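Local atomic coordinates of CLIP-associating protein (Drosophila melanogaster, PDB entry 4G3A), a protein that tracks microtubule plus ends, stabilises dynamic microtubules and is required for mitotic spindle formation and kinetochore attachment. Residues A110-L113 / L114-M118. Sequence-based numbering, arbitrary orientation.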
ATOM      1  N   ALA A 110       6.371  -0.628  -1.982  1.00 30.86           N
ATOM      2  CA  ALA A 110       5.224   0.257  -1.820  1.00 25.89           C
ATOM      3  C   ALA A 110       4.151  -0.407  -0.948  1.00 26.21           C
ATOM      4  O   ALA A 110       3.634   0.199  -0.006  1.00 27.69           O
ATOM      5  CB  ALA A 110       4.656   0.641  -3.178  1.00 29.97           C
ATOM      6  N   GLN A 111       3.831  -1.663  -1.245  1.00 27.73           N
ATOM      7  CA  GLN A 111       2.834  -2.376  -0.445  1.00 25.05           C
ATOM      8  C   GLN A 111       3.344  -2.476   0.994  1.00 28.45           C
ATOM      9  O   GLN A 111       2.598  -2.320   1.960  1.00 28.06           O
ATOM     10  CB  GLN A 111       2.587  -3.772  -1.025  1.00 29.08           C
ATOM     11  CG  GLN A 111       1.693  -3.812  -2.278  1.00 28.53           C
ATOM     12  CD  GLN A 111       0.214  -3.729  -1.949  1.00 29.73           C
ATOM     13  OE1 GLN A 111      -0.173  -3.300  -0.855  1.00 25.76           O
ATOM     14  NE2 GLN A 111      -0.629  -4.130  -2.898  1.00 27.12           N
ATOM     15  N   LEU A 112       4.641  -2.716   1.135  1.00 26.22           N
ATOM     16  CA  LEU A 112       5.221  -2.856   2.465  1.00 30.55           C
ATOM     17  C   LEU A 112       5.152  -1.530   3.247  1.00 25.43           C
ATOM     18  O   LEU A 112       4.844  -1.524   4.433  1.00 31.83           O
ATOM     19  CB  LEU A 112       6.652  -3.410   2.375  1.00 31.97           C
ATOM     20  CG  LEU A 112       7.436  -3.639   3.671  1.00 40.73           C
ATOM     21  CD1 LEU A 112       6.582  -4.259   4.775  1.00 41.20           C
ATOM     22  CD2 LEU A 112       8.668  -4.490   3.394  1.00 48.45           C
ATOM     23  N   LEU A 113       5.415  -0.411   2.582  1.00 28.69           N
ATOM     24  CA  LEU A 113       5.231   0.902   3.205  1.00 23.51           C
ATOM     25  C   LEU A 113       3.805   1.069   3.734  1.00 28.36           C
ATOM     26  O   LEU A 113       3.592   1.583   4.846  1.00 26.06           O
ATOM     27  CB  LEU A 113       5.560   2.035   2.207  1.00 24.54           C
ATOM     28  CG  LEU A 113       5.511   3.473   2.740  1.00 27.53           C
ATOM     29  CD1 LEU A 113       6.377   4.463   1.882  1.00 23.16           C
ATOM     30  CD2 LEU A 113       4.076   3.981   2.866  1.00 31.49           C
ATOM     31  N   LEU A 114       2.825   0.645   2.933  1.00 30.63           N
ATOM     32  CA  LEU A 114       1.429   0.719   3.358  1.00 23.58           C
ATOM     33  C   LEU A 114       1.175  -0.155   4.593  1.00 24.66           C
ATOM     34  O   LEU A 114       0.530   0.276   5.539  1.00 21.54           O
ATOM     35  CB  LEU A 114       0.469   0.335   2.219  1.00 27.20           C
ATOM     36  CG  LEU A 114       0.493   1.244   0.984  1.00 24.07           C
ATOM     37  CD1 LEU A 114      -0.422   0.681  -0.100  1.00 22.94           C
ATOM     38  CD2 LEU A 114       0.095   2.663   1.354  1.00 23.52           C
ATOM     39  N   ARG A 115       1.686  -1.379   4.596  1.00 27.90           N
ATOM     40  CA  ARG A 115       1.513  -2.233   5.773  1.00 28.43           C
ATOM     41  C   ARG A 115       2.211  -1.633   7.005  1.00 32.58           C
ATOM     42  O   ARG A 115       1.705  -1.719   8.127  1.00 30.31           O
ATOM     43  CB  ARG A 115       1.993  -3.659   5.483  1.00 23.42           C
ATOM     44  CG  ARG A 115       1.141  -4.375   4.419  1.00 29.18           C
ATOM     45  CD  ARG A 115       1.337  -5.896   4.452  1.00 33.43           C
ATOM     46  NE  ARG A 115       2.701  -6.292   4.112  1.00 36.67           N
ATOM     47  CZ  ARG A 115       3.130  -6.485   2.867  1.00 43.17           C
ATOM     48  NH1 ARG A 115       2.304  -6.311   1.844  1.00 38.79           N
ATOM     49  NH2 ARG A 115       4.382  -6.850   2.638  1.00 38.06           N
ATOM     50  N   ASP A 116       3.369  -1.013   6.788  1.00 29.29           N
ATOM     51  CA  ASP A 116       4.109  -0.391   7.884  1.00 29.81           C
ATOM     52  C   ASP A 116       3.326   0.764   8.512  1.00 24.42           C
ATOM     53  O   ASP A 116       3.310   0.914   9.732  1.00 26.32           O
ATOM     54  CB  ASP A 116       5.504   0.064   7.431  1.00 30.38           C
ATOM     55  CG  ASP A 116       6.454  -1.104   7.179  1.00 35.29           C
ATOM     56  OD1 ASP A 116       6.277  -2.192   7.776  1.00 35.48           O
ATOM     57  OD2 ASP A 116       7.390  -0.930   6.377  1.00 38.09           O
ATOM     58  N   LEU A 117       2.658   1.566   7.689  1.00 24.32           N
ATOM     59  CA  LEU A 117       1.802   2.633   8.213  1.00 25.27           C
ATOM     60  C   LEU A 117       0.788   2.104   9.232  1.00 32.95           C
ATOM     61  O   LEU A 117       0.505   2.742  10.247  1.00 29.94           O
ATOM     62  CB  LEU A 117       1.055   3.341   7.077  1.00 26.62           C
ATOM     63  CG  LEU A 117       1.822   4.219   6.080  1.00 25.00           C
ATOM     64  CD1 LEU A 117       0.928   4.628   4.911  1.00 28.74           C
ATOM     65  CD2 LEU A 117       2.395   5.476   6.769  1.00 28.22           C
HETATM   66  N   MSE A 118       0.231   0.935   8.944  1.00 32.29           N
HETATM   67  CA  MSE A 118      -0.790   0.356   9.800  1.00 30.94           C
HETATM   68  C   MSE A 118      -0.157  -0.375  10.980  1.00 31.68           C
HETATM   69  O   MSE A 118      -0.573  -0.201  12.116  1.00 36.06           O
HETATM   70  CB  MSE A 118      -1.684  -0.589   8.989  1.00 26.35           C
HETATM   71  CG  MSE A 118      -2.493   0.131   7.928  1.00 28.41           C
HETATM   72 SE   MSE A 118      -3.723  -1.103   6.992  1.00 33.37          SE
HETATM   73  CE  MSE A 118      -2.404  -1.952   5.849  1.00 26.95           C
TER
HETATM   74  O   HOH W   1      -0.304  -4.927   1.502  1.00 28.64           O
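Helix 104-119 of the second HEAT repeat in this TOG-like domain makes the contact, between residues one turn apart. Backbone i to i+4 bonds run from Leu114 N to Ala110 O (3.1 Å) through Leu117 N to Leu113 O (3.0 Å). On the face toward helices 63-80 and 125-136, Leu113 CD2 meets Leu117 CD1 at 3.8 Å. Leu113 also packs on Phe73 of helix 63-80, and Leu117 reaches Leu128 of helix 125-136. Asp116 lies across Leu112, its OD1 3.7 Å from Leu112 CD1. Its CG is anti to the carbonyl carbon (chi1 -71°), which folds the carboxylate back over the preceding turn. OD2 is hydrogen-bonded to Ser74 OG of helix 63-80. An alanine at Asp116 would take away the carboxylate and is likely to leave the Ser74 hydroxyl without its mate and Leu112 CD1 with less cover. The Arg115 chain bends at chi3 (-64°), and one guanidinium face is turned to Leu112 CA and Gln111 O, both offset toward its rim. Gln111 OE1 is hydrogen-bonded to Thr151 OG1 and NE2 to Glu147 OE1, both on helix 142-159. A water at the guanidinium edge, in its plane, bridges Gln111 and Arg115: it donates to Gln111 OE1 at 2.9 Å and accepts from Arg115 NH1 at 3.0 Å.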